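Local coordinates for TRAP dicarboxylate transporter, DctP subunit (PDB 4P47), which probably binds a small organic acid in the periplasm and hands it to a TRAP-type membrane transporter, as a solute-binding protein of the DctP family, at residues G82-V87 against P137-I142; T101-E106 against T316-A321; V181-A186 against D306-I311. All coordinates share one frame; numbering follows the deposited sequence.

Contact 1: residues G82-V87 against P137-I142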
ATOM      1  N   GLY A  82      -3.130  14.134 -13.824  1.00 11.41           N
ATOM      2  CA  GLY A  82      -3.857  13.854 -15.057  1.00 11.56           C
ATOM      3  C   GLY A  82      -5.325  13.524 -14.844  1.00 11.11           C
ATOM      4  O   GLY A  82      -6.190  13.943 -15.616  1.00 12.68           O
ATOM      5  N   LEU A  83      -5.636  12.799 -13.778  1.00 10.66           N
ATOM      6  CA  LEU A  83      -7.029  12.616 -13.393  1.00  9.96           C
ATOM      7  C   LEU A  83      -7.686  13.936 -13.021  1.00 10.39           C
ATOM      8  O   LEU A  83      -8.814  14.215 -13.424  1.00 11.26           O
ATOM      9  CB  LEU A  83      -7.188  11.636 -12.225  1.00 10.67           C
ATOM     10  CG  LEU A  83      -7.475  10.176 -12.566  1.00  8.67           C
ATOM     11  CD1 LEU A  83      -6.241   9.517 -13.169  1.00  9.71           C
ATOM     12  CD2 LEU A  83      -7.915   9.446 -11.305  1.00  9.08           C
ATOM     13  N   GLN A  84      -6.978  14.764 -12.257  1.00 10.64           N
ATOM     14  CA  GLN A  84      -7.536  16.037 -11.839  1.00  9.84           C
ATOM     15  C   GLN A  84      -7.871  16.881 -13.053  1.00 11.70           C
ATOM     16  O   GLN A  84      -8.910  17.536 -13.076  1.00 13.04           O
ATOM     17  CB  GLN A  84      -6.584  16.774 -10.895  1.00 13.99           C
ATOM     18  CG  GLN A  84      -6.454  16.097  -9.552  1.00 12.97           C
ATOM     19  CD  GLN A  84      -5.374  16.719  -8.710  1.00 14.77           C
ATOM     20  OE1 GLN A  84      -4.252  16.931  -9.173  1.00 16.40           O
ATOM     21  NE2 GLN A  84      -5.714  17.060  -7.472  1.00 17.79           N
ATOM     22  N   GLY A  85      -7.010  16.838 -14.069  1.00 12.39           N
ATOM     23  CA  GLY A  85      -7.246  17.589 -15.283  1.00 15.02           C
ATOM     24  C   GLY A  85      -8.224  16.947 -16.256  1.00 14.51           C
ATOM     25  O   GLY A  85      -8.664  17.602 -17.203  1.00 19.76           O
ATOM     26  N   GLY A  86      -8.552  15.679 -16.064  1.00 14.67           N
ATOM     27  CA  GLY A  86      -9.487  14.988 -16.945  1.00 13.55           C
ATOM     28  C   GLY A  86      -8.865  14.297 -18.151  1.00 18.17           C
ATOM     29  O   GLY A  86      -9.579  13.739 -18.990  1.00 19.06           O
ATOM     30  N   VAL A  87      -7.540  14.297 -18.239  1.00 13.76           N
ATOM     31  CA  VAL A  87      -6.820  13.637 -19.333  1.00 14.38           C
ATOM     32  C   VAL A  87      -6.835  12.109 -19.242  1.00 13.94           C
ATOM     33  O   VAL A  87      -6.947  11.421 -20.247  1.00 16.21           O
ATOM     34  CB  VAL A  87      -5.354  14.111 -19.362  1.00 18.19           C
ATOM     35  CG1 VAL A  87      -4.559  13.383 -20.449  1.00 18.27           C
ATOM     36  CG2 VAL A  87      -5.303  15.614 -19.578  1.00 21.55           C
ATOM     37  N   PRO A 137     -13.404  14.672  -3.505  1.00 10.41           N
ATOM     38  CA  PRO A 137     -14.110  15.412  -4.565  1.00 11.18           C
ATOM     39  C   PRO A 137     -13.690  16.878  -4.700  1.00 10.59           C
ATOM     40  O   PRO A 137     -13.546  17.365  -5.821  1.00 12.87           O
ATOM     41  CB  PRO A 137     -15.577  15.246  -4.178  1.00 13.25           C
ATOM     42  CG  PRO A 137     -15.606  13.897  -3.530  1.00 10.65           C
ATOM     43  CD  PRO A 137     -14.340  13.834  -2.729  1.00  9.88           C
ATOM     44  N   ASP A 138     -13.422  17.552  -3.588  1.00 10.84           N
ATOM     45  CA  ASP A 138     -13.011  18.958  -3.661  1.00 13.58           C
ATOM     46  C   ASP A 138     -11.682  19.145  -4.384  1.00 17.59           C
ATOM     47  O   ASP A 138     -11.368  20.244  -4.829  1.00 18.22           O
ATOM     48  CB  ASP A 138     -12.945  19.586  -2.267  1.00 16.89           C
ATOM     49  CG  ASP A 138     -14.317  19.826  -1.672  1.00 22.18           C
ATOM     50  OD1 ASP A 138     -15.312  19.764  -2.422  1.00 21.62           O
ATOM     51  OD2 ASP A 138     -14.382  20.072  -0.451  1.00 23.59           O
ATOM     52  N   THR A 139     -10.903  18.074  -4.507  1.00 11.64           N
ATOM     53  CA  THR A 139      -9.620  18.129  -5.202  1.00 13.91           C
ATOM     54  C   THR A 139      -9.702  17.613  -6.640  1.00 12.24           C
ATOM     55  O   THR A 139      -8.656  17.489  -7.293  1.00 15.20           O
ATOM     56  CB  THR A 139      -8.521  17.340  -4.454  1.00 11.24           C
ATOM     57  OG1 THR A 139      -8.735  15.926  -4.605  1.00 13.63           O
ATOM     58  CG2 THR A 139      -8.490  17.685  -2.974  1.00 14.51           C
ATOM     59  N   GLY A 140     -10.897  17.290  -7.123  1.00 10.68           N
ATOM     60  CA  GLY A 140     -11.075  16.811  -8.478  1.00 11.73           C
ATOM     61  C   GLY A 140     -10.934  15.308  -8.665  1.00 10.53           C
ATOM     62  O   GLY A 140     -10.786  14.850  -9.803  1.00 10.99           O
ATOM     63  N   LEU A 141     -11.042  14.552  -7.579  1.00 10.45           N
ATOM     64  CA  LEU A 141     -10.855  13.091  -7.572  1.00  9.07           C
ATOM     65  C   LEU A 141     -12.041  12.412  -6.901  1.00  9.69           C
ATOM     66  O   LEU A 141     -12.595  12.945  -5.949  1.00 10.53           O
ATOM     67  CB  LEU A 141      -9.579  12.754  -6.808  1.00  9.72           C
ATOM     68  CG  LEU A 141      -8.293  13.296  -7.438  1.00  9.77           C
ATOM     69  CD1 LEU A 141      -7.151  13.221  -6.456  1.00 11.14           C
ATOM     70  CD2 LEU A 141      -7.945  12.525  -8.732  1.00 10.51           C
ATOM     71  N   ILE A 142     -12.416  11.236  -7.386  1.00  8.83           N
ATOM     72  CA  ILE A 142     -13.425  10.411  -6.749  1.00  9.65           C
ATOM     73  C   ILE A 142     -12.785   9.073  -6.382  1.00  8.18           C
ATOM     74  O   ILE A 142     -12.256   8.364  -7.259  1.00  8.29           O
ATOM     75  CB  ILE A 142     -14.590  10.124  -7.727  1.00  8.76           C
ATOM     76  CG1 ILE A 142     -15.185  11.433  -8.263  1.00 12.39           C
ATOM     77  CG2 ILE A 142     -15.663   9.258  -7.079  1.00 10.28           C
ATOM     78  CD1 ILE A 142     -15.824  12.330  -7.218  1.00 11.68           C
TER
HETATM   79  O   HOH W   1     -11.261  16.306 -12.011  1.00 12.10           O

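Contact 2: residues T101-E106 against T316-A321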
ATOM      1  N   THR A 101      -2.007  16.061  -1.577  1.00 12.83           N
ATOM      2  CA  THR A 101      -3.288  16.529  -2.090  1.00 16.09           C
ATOM      3  C   THR A 101      -4.313  16.697  -0.954  1.00 12.48           C
ATOM      4  O   THR A 101      -5.030  17.707  -0.874  1.00 12.93           O
ATOM      5  CB  THR A 101      -3.821  15.537  -3.150  1.00 14.20           C
ATOM      6  OG1 THR A 101      -2.911  15.487  -4.257  1.00 16.92           O
ATOM      7  CG2 THR A 101      -5.179  15.973  -3.648  1.00 15.86           C
ATOM      8  N   VAL A 102      -4.372  15.706  -0.072  1.00 12.35           N
ATOM      9  CA  VAL A 102      -5.243  15.706   1.088  1.00 12.38           C
ATOM     10  C   VAL A 102      -4.407  15.140   2.227  1.00 11.20           C
ATOM     11  O   VAL A 102      -4.114  13.947   2.253  1.00 10.28           O
ATOM     12  CB  VAL A 102      -6.498  14.835   0.852  1.00 11.60           C
ATOM     13  CG1 VAL A 102      -7.271  14.617   2.148  1.00 11.65           C
ATOM     14  CG2 VAL A 102      -7.374  15.457  -0.220  1.00 16.66           C
ATOM     15  N   LYS A 103      -3.996  15.988   3.159  1.00 12.32           N
ATOM     16  CA  LYS A 103      -3.034  15.582   4.180  1.00 11.30           C
ATOM     17  C   LYS A 103      -3.474  14.408   5.051  1.00 12.00           C
ATOM     18  O   LYS A 103      -2.624  13.644   5.541  1.00 11.08           O
ATOM     19  CB  LYS A 103      -2.707  16.776   5.082  1.00 17.85           C
ATOM     20  CG  LYS A 103      -1.435  17.465   4.692  1.00 33.98           C
ATOM     21  CD  LYS A 103      -0.224  16.587   4.986  1.00 33.01           C
ATOM     22  CE  LYS A 103       0.946  16.988   4.116  1.00 40.44           C
ATOM     23  NZ  LYS A 103       1.069  18.469   3.986  1.00 44.77           N
ATOM     24  N   ALA A 104      -4.778  14.261   5.248  1.00  9.55           N
ATOM     25  CA  ALA A 104      -5.287  13.177   6.066  1.00 10.06           C
ATOM     26  C   ALA A 104      -4.820  11.815   5.539  1.00  7.86           C
ATOM     27  O   ALA A 104      -4.707  10.887   6.336  1.00  9.91           O
ATOM     28  CB  ALA A 104      -6.807  13.246   6.161  1.00 11.92           C
ATOM     29  N   PHE A 105      -4.588  11.698   4.232  1.00  8.30           N
ATOM     30  CA  PHE A 105      -4.140  10.425   3.678  1.00  6.70           C
ATOM     31  C   PHE A 105      -2.770   9.991   4.207  1.00  8.18           C
ATOM     32  O   PHE A 105      -2.420   8.819   4.076  1.00  7.68           O
ATOM     33  CB  PHE A 105      -4.156  10.451   2.156  1.00  8.08           C
ATOM     34  CG  PHE A 105      -5.490  10.110   1.569  1.00  7.78           C
ATOM     35  CD1 PHE A 105      -6.452  11.093   1.365  1.00  9.11           C
ATOM     36  CD2 PHE A 105      -5.797   8.815   1.237  1.00 10.18           C
ATOM     37  CE1 PHE A 105      -7.690  10.777   0.830  1.00  8.67           C
ATOM     38  CE2 PHE A 105      -7.048   8.504   0.699  1.00  9.13           C
ATOM     39  CZ  PHE A 105      -7.987   9.496   0.498  1.00  9.53           C
ATOM     40  N   GLU A 106      -1.996  10.878   4.820  1.00  7.78           N
ATOM     41  CA  GLU A 106      -0.754  10.457   5.466  1.00  7.00           C
ATOM     42  C   GLU A 106      -1.007   9.434   6.550  1.00  8.67           C
ATOM     43  O   GLU A 106      -0.108   8.654   6.894  1.00  8.55           O
ATOM     44  CB  GLU A 106      -0.034  11.681   6.019  1.00  9.52           C
ATOM     45  CG  GLU A 106       1.306  11.432   6.655  1.00 10.30           C
ATOM     46  CD  GLU A 106       1.996  12.726   7.009  1.00 13.43           C
ATOM     47  OE1 GLU A 106       1.509  13.423   7.936  1.00 14.30           O
ATOM     48  OE2 GLU A 106       3.002  13.050   6.365  1.00 19.12           O
ATOM     49  N   THR A 316       0.249  13.919  14.015  1.00 10.53           N
ATOM     50  CA  THR A 316      -1.176  13.957  14.298  1.00 10.38           C
ATOM     51  C   THR A 316      -1.765  15.329  13.998  1.00 11.84           C
ATOM     52  O   THR A 316      -2.893  15.410  13.485  1.00 12.94           O
ATOM     53  CB  THR A 316      -1.451  13.544  15.727  1.00 11.24           C
ATOM     54  OG1 THR A 316      -1.143  12.161  15.861  1.00 13.32           O
ATOM     55  CG2 THR A 316      -2.925  13.812  16.140  1.00 15.27           C
ATOM     56  N   ALA A 317      -1.025  16.403  14.257  1.00 11.66           N
ATOM     57  CA  ALA A 317      -1.585  17.745  14.087  1.00 16.56           C
ATOM     58  C   ALA A 317      -1.914  17.963  12.618  1.00 16.21           C
ATOM     59  O   ALA A 317      -2.975  18.482  12.300  1.00 19.35           O
ATOM     60  CB  ALA A 317      -0.617  18.812  14.598  1.00 18.83           C
ATOM     61  N   GLU A 318      -1.043  17.527  11.710  1.00 12.95           N
ATOM     62  CA  GLU A 318      -1.298  17.814  10.291  1.00 13.88           C
ATOM     63  C   GLU A 318      -2.296  16.841   9.671  1.00 13.49           C
ATOM     64  O   GLU A 318      -3.085  17.226   8.814  1.00 15.79           O
ATOM     65  CB  GLU A 318      -0.003  17.870   9.472  1.00 14.84           C
ATOM     66  CG  GLU A 318       0.689  16.538   9.309  1.00 14.85           C
ATOM     67  CD  GLU A 318       1.988  16.651   8.527  1.00 23.10           C
ATOM     68  OE1 GLU A 318       2.387  17.783   8.194  1.00 32.84           O
ATOM     69  OE2 GLU A 318       2.615  15.609   8.239  1.00 16.67           O
ATOM     70  N   ILE A 319      -2.291  15.593  10.128  1.00 11.44           N
ATOM     71  CA  ILE A 319      -3.288  14.620   9.696  1.00 13.40           C
ATOM     72  C   ILE A 319      -4.678  15.040  10.197  1.00 12.10           C
ATOM     73  O   ILE A 319      -5.669  14.988   9.456  1.00 14.88           O
ATOM     74  CB  ILE A 319      -2.943  13.199  10.204  1.00 11.98           C
ATOM     75  CG1 ILE A 319      -1.700  12.671   9.477  1.00 13.35           C
ATOM     76  CG2 ILE A 319      -4.116  12.260   9.977  1.00 14.15           C
ATOM     77  CD1 ILE A 319      -1.075  11.419  10.090  1.00 12.78           C
ATOM     78  N   GLY A 320      -4.731  15.448  11.459  1.00 13.03           N
ATOM     79  CA  GLY A 320      -5.957  15.869  12.112  1.00 13.51           C
ATOM     80  C   GLY A 320      -6.385  14.893  13.196  1.00 14.80           C
ATOM     81  O   GLY A 320      -6.444  13.680  12.968  1.00 13.81           O
ATOM     82  N   ALA A 321      -6.696  15.415  14.381  1.00 13.54           N
ATOM     83  CA  ALA A 321      -7.189  14.578  15.468  1.00 18.04           C
ATOM     84  C   ALA A 321      -8.411  13.755  15.061  1.00 18.48           C
ATOM     85  O   ALA A 321      -8.559  12.601  15.473  1.00 22.04           O
ATOM     86  CB  ALA A 321      -7.515  15.444  16.694  1.00 24.13           C
TER

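Contact 3: residues V181-A186 against D306-I311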
ATOM      1  N   VAL A 181      11.073   8.308   7.294  1.00  7.10           N
ATOM      2  CA  VAL A 181      12.336   8.814   7.819  1.00  8.65           C
ATOM      3  C   VAL A 181      12.247   8.948   9.344  1.00  8.78           C
ATOM      4  O   VAL A 181      13.174   8.557  10.059  1.00  7.99           O
ATOM      5  CB  VAL A 181      12.684  10.165   7.168  1.00  8.00           C
ATOM      6  CG1 VAL A 181      13.860  10.810   7.864  1.00 12.23           C
ATOM      7  CG2 VAL A 181      12.997   9.989   5.699  1.00  8.19           C
ATOM      8  N   ALA A 182      11.134   9.474   9.848  1.00  8.44           N
ATOM      9  CA  ALA A 182      10.940   9.563  11.293  1.00  8.30           C
ATOM     10  C   ALA A 182      10.954   8.168  11.925  1.00  7.31           C
ATOM     11  O   ALA A 182      11.595   7.939  12.950  1.00  8.70           O
ATOM     12  CB  ALA A 182       9.622  10.286  11.624  1.00 10.25           C
ATOM     13  N   LEU A 183      10.254   7.236  11.296  1.00  7.72           N
ATOM     14  CA  LEU A 183      10.131   5.864  11.799  1.00  7.85           C
ATOM     15  C   LEU A 183      11.491   5.201  11.946  1.00  8.05           C
ATOM     16  O   LEU A 183      11.832   4.670  13.000  1.00  7.30           O
ATOM     17  CB  LEU A 183       9.261   5.041  10.839  1.00  7.96           C
ATOM     18  CG  LEU A 183       9.278   3.526  11.039  1.00  7.84           C
ATOM     19  CD1 LEU A 183       8.760   3.137  12.424  1.00 10.62           C
ATOM     20  CD2 LEU A 183       8.479   2.873   9.942  1.00 11.22           C
ATOM     21  N   PHE A 184      12.286   5.229  10.888  1.00  6.72           N
ATOM     22  CA  PHE A 184      13.535   4.484  10.938  1.00  6.42           C
ATOM     23  C   PHE A 184      14.559   5.150  11.851  1.00  7.52           C
ATOM     24  O   PHE A 184      15.313   4.465  12.542  1.00  7.44           O
ATOM     25  CB  PHE A 184      14.018   4.154   9.518  1.00  7.76           C
ATOM     26  CG  PHE A 184      13.349   2.907   8.981  1.00  6.19           C
ATOM     27  CD1 PHE A 184      13.872   1.658   9.265  1.00  8.89           C
ATOM     28  CD2 PHE A 184      12.149   2.986   8.304  1.00  7.34           C
ATOM     29  CE1 PHE A 184      13.215   0.507   8.835  1.00  8.55           C
ATOM     30  CE2 PHE A 184      11.486   1.854   7.881  1.00  6.92           C
ATOM     31  CZ  PHE A 184      12.014   0.627   8.143  1.00  7.18           C
ATOM     32  N   ASN A 185      14.543   6.477  11.925  1.00  7.71           N
ATOM     33  CA  ASN A 185      15.381   7.157  12.932  1.00  7.26           C
ATOM     34  C   ASN A 185      14.940   6.784  14.342  1.00  8.50           C
ATOM     35  O   ASN A 185      15.776   6.553  15.202  1.00  8.67           O
ATOM     36  CB  ASN A 185      15.379   8.672  12.757  1.00  9.12           C
ATOM     37  CG  ASN A 185      16.333   9.134  11.711  1.00  8.81           C
ATOM     38  OD1 ASN A 185      17.537   9.177  11.922  1.00 11.63           O
ATOM     39  ND2 ASN A 185      15.813   9.492  10.565  1.00 12.39           N
ATOM     40  N   ALA A 186      13.639   6.730  14.596  1.00  7.83           N
ATOM     41  CA  ALA A 186      13.130   6.339  15.910  1.00  8.69           C
ATOM     42  C   ALA A 186      13.559   4.923  16.280  1.00 10.60           C
ATOM     43  O   ALA A 186      13.694   4.588  17.466  1.00 12.20           O
ATOM     44  CB  ALA A 186      11.597   6.449  15.945  1.00  9.34           C
ATOM     45  N   ASP A 306       5.150   0.991  20.435  1.00  9.65           N
ATOM     46  CA  ASP A 306       5.219   1.858  21.613  1.00 10.85           C
ATOM     47  C   ASP A 306       6.521   2.655  21.625  1.00 10.62           C
ATOM     48  O   ASP A 306       6.544   3.813  22.038  1.00 12.61           O
ATOM     49  CB  ASP A 306       5.062   1.055  22.908  1.00 13.97           C
ATOM     50  CG  ASP A 306       3.642   0.509  23.098  1.00 17.91           C
ATOM     51  OD1 ASP A 306       2.725   0.942  22.379  1.00 23.27           O
ATOM     52  OD2 ASP A 306       3.459  -0.356  23.976  1.00 28.50           O
ATOM     53  N   ALA A 307       7.611   2.059  21.153  1.00 10.95           N
ATOM     54  CA  ALA A 307       8.892   2.743  21.128  1.00 10.91           C
ATOM     55  C   ALA A 307       8.899   3.905  20.147  1.00 11.10           C
ATOM     56  O   ALA A 307       9.597   4.894  20.356  1.00 12.96           O
ATOM     57  CB  ALA A 307      10.024   1.763  20.811  1.00 11.76           C
ATOM     58  N   VAL A 308       8.114   3.811  19.080  1.00 10.25           N
ATOM     59  CA  VAL A 308       8.131   4.861  18.081  1.00 11.07           C
ATOM     60  C   VAL A 308       6.980   5.855  18.241  1.00  9.71           C
ATOM     61  O   VAL A 308       7.014   6.943  17.671  1.00 10.23           O
ATOM     62  CB  VAL A 308       8.191   4.310  16.618  1.00 11.60           C
ATOM     63  CG1 VAL A 308       9.386   3.369  16.471  1.00 11.90           C
ATOM     64  CG2 VAL A 308       6.911   3.615  16.210  1.00 11.85           C
ATOM     65  N   LYS A 309       5.991   5.523  19.066  1.00 11.57           N
ATOM     66  CA  LYS A 309       4.819   6.369  19.196  1.00  9.93           C
ATOM     67  C   LYS A 309       5.123   7.838  19.521  1.00 10.15           C
ATOM     68  O   LYS A 309       4.518   8.727  18.926  1.00 11.12           O
ATOM     69  CB  LYS A 309       3.881   5.813  20.267  1.00 14.15           C
ATOM     70  CG  LYS A 309       2.617   6.650  20.400  1.00 14.73           C
ATOM     71  CD  LYS A 309       1.620   6.055  21.377  1.00 19.16           C
ATOM     72  CE  LYS A 309       0.280   6.792  21.320  1.00 25.34           C
ATOM     73  NZ  LYS A 309       0.409   8.229  21.712  1.00 25.41           N
ATOM     74  N   PRO A 310       6.018   8.108  20.486  1.00  9.93           N
ATOM     75  CA  PRO A 310       6.224   9.536  20.794  1.00 12.36           C
ATOM     76  C   PRO A 310       6.767  10.349  19.609  1.00 10.48           C
ATOM     77  O   PRO A 310       6.528  11.557  19.529  1.00 13.28           O
ATOM     78  CB  PRO A 310       7.234   9.518  21.949  1.00 14.94           C
ATOM     79  CG  PRO A 310       7.112   8.139  22.553  1.00 16.53           C
ATOM     80  CD  PRO A 310       6.776   7.228  21.388  1.00 11.56           C
ATOM     81  N   ILE A 311       7.481   9.692  18.702  1.00 11.07           N
ATOM     82  CA  ILE A 311       7.976  10.338  17.496  1.00  9.40           C
ATOM     83  C   ILE A 311       6.826  10.494  16.498  1.00  9.73           C
ATOM     84  O   ILE A 311       6.597  11.575  15.964  1.00  9.70           O
ATOM     85  CB  ILE A 311       9.139   9.529  16.867  1.00  9.63           C
ATOM     86  CG1 ILE A 311      10.407   9.651  17.717  1.00 10.53           C
ATOM     87  CG2 ILE A 311       9.448  10.019  15.464  1.00 11.12           C
ATOM     88  CD1 ILE A 311      10.450   8.730  18.929  1.00 12.01           C
TER
HETATM   89  O   HOH W   2      12.479   5.302  19.854  1.00 13.88           O

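Contact 1: residues G82-V87 against P137-I142
The end of helix 76-85 and the turn leading into strand 141-156 come closest at Q84 and G140, whose CA atoms lie 4.9 Å apart. G140, at positive phi, has no side chain to hold the two backbones apart, and its carbonyl oxygen sits 4.0 Å from Q84 CA. A water donates to both Q84 O and G140 O, bridging two carbonyls that could not bond each other. The chain of Q84, extended beyond CG, is long enough to cross to the turn, where its amide NE2 meets the backbone carbonyl T139 O at 3.0 Å. The donor lies in the carbonyl plane, but T139 O is tilted 23° out of the Q84 amide plane, and the N-H···O angle of 143° makes the bond bent. Beside this polar link, L141 CD2 meets L83 CB at 3.7 Å and Q84 CG at 4.0 Å; the two leucines, both buried and wholly apolar at their ends, cross at about a right angle. T139 turns its OG1 to L136 O. Thus the last turn of helix 76-85, just ahead of its Schellman ending at G86, packs on the 3-10 turn and G140 that lead into a long strand of the periplasmic-binding-protein fold.

Contact 2: residues T101-E106 against T316-A321
The acid groups of E106 and E318 meet at the polar side of this contact, with E106 OE1 only 2.5 Å from E318 OE2. So short a separation suggests that one of the acids carries a proton, and their mutual proximity would be expected to raise the affinity for it. The carboxyl planes are turned 34° apart, and the side chains cross at about a right angle. E106 reaches across because CG stands anti to the backbone N (chi1 -177°) and the chain then runs straight; E318 sets off between its own backbone N and carbonyl carbon (chi1 69°) and is likewise extended. K103 offers a positive charge nearby, its NZ 4.5 Å from E318 OE1, too far for a salt bridge.

The pairing joins the 3-10 turn at 103-105, in the loop after strand 90-94, to the short helix 316-319 near the C-terminal end of this solute-binding fold. G320 ends that helix at positive phi and is also the N-cap position of helix 321-336.

Apolar packing centres on branched I319: CG1 lies 4.0 Å from E106 CB, and CD1 is 4.2 Å from E106 CG.

Carbon also meets oxygen in van der Waals contact, I319 CG1 with E106 OE1 at 3.6 Å and K103 CB with E318 O at 3.8 Å. A104, small enough for a close backbone approach, places CA 3.9 Å from I319 O; its methyl also packs on L132 and T323.

Contact 3: residues V181-A186 against D306-I311
A186 and V308 mark the closest backbone approach of two packed helices, 178-186 and 298-312, their CA atoms 5.6 Å apart. It is a helix-helix packing in the periplasmic-binding-protein fold: the axes of the two six-residue segments approach to 9.3 Å and are steeply inclined, with 130° between their N-to-C directions.

The main bump on the first helix is the methyl of A186, which enters the hollow between V308 and I311, one turn apart on the partner. V308 CG1 and I311 CG1 each stand 3.8 Å from A186 CB, so that the methyl is held by two neighbours, and alanine is small enough to sit there while the backbones stay near. I311 forms a bump in return. With CG1 beside the backbone N (chi1 -72°), CG2 falls anti to that N and reaches back along the first helix to A182 CB at 3.9 Å, whereas CG1 and CD1 bend around A186. A182, ending at its CB, meets this CG2 branch directly. Deeper in, L183 starts away from the partner but sends CD1 to V308 CG1, 4.1 Å off, the two side chains crossing obliquely; beta-branched V308 thus touches both A186 and L183 with one methyl.

At the end of helix 178-186 a water donates to A186 O at 2.8 Å and to A307 O at 3.0 Å.

How the contacts relate
Contact 2 is the most buried of the three, although its K103 and E318 are exposed; contacts 1 and 3 are each partly buried, with two buried residues among the five that touch. Contacts 1 and 2 adjoin, T139 packing against T101 and V102, and their segments alternate along the chain. Contact 3 lies about 17 Å from contact 2 between centres and about 34 Å from contact 1; helices 298-312 and 316-319 follow each other and so tie contacts 2 and 3 together. Their chemistry differs: contact 1 combines an amide-to-carbonyl bond, a water between two carbonyls and leucine packing, contact 2 sets two acids close beside an isoleucine, and contact 3 interlocks methyl groups.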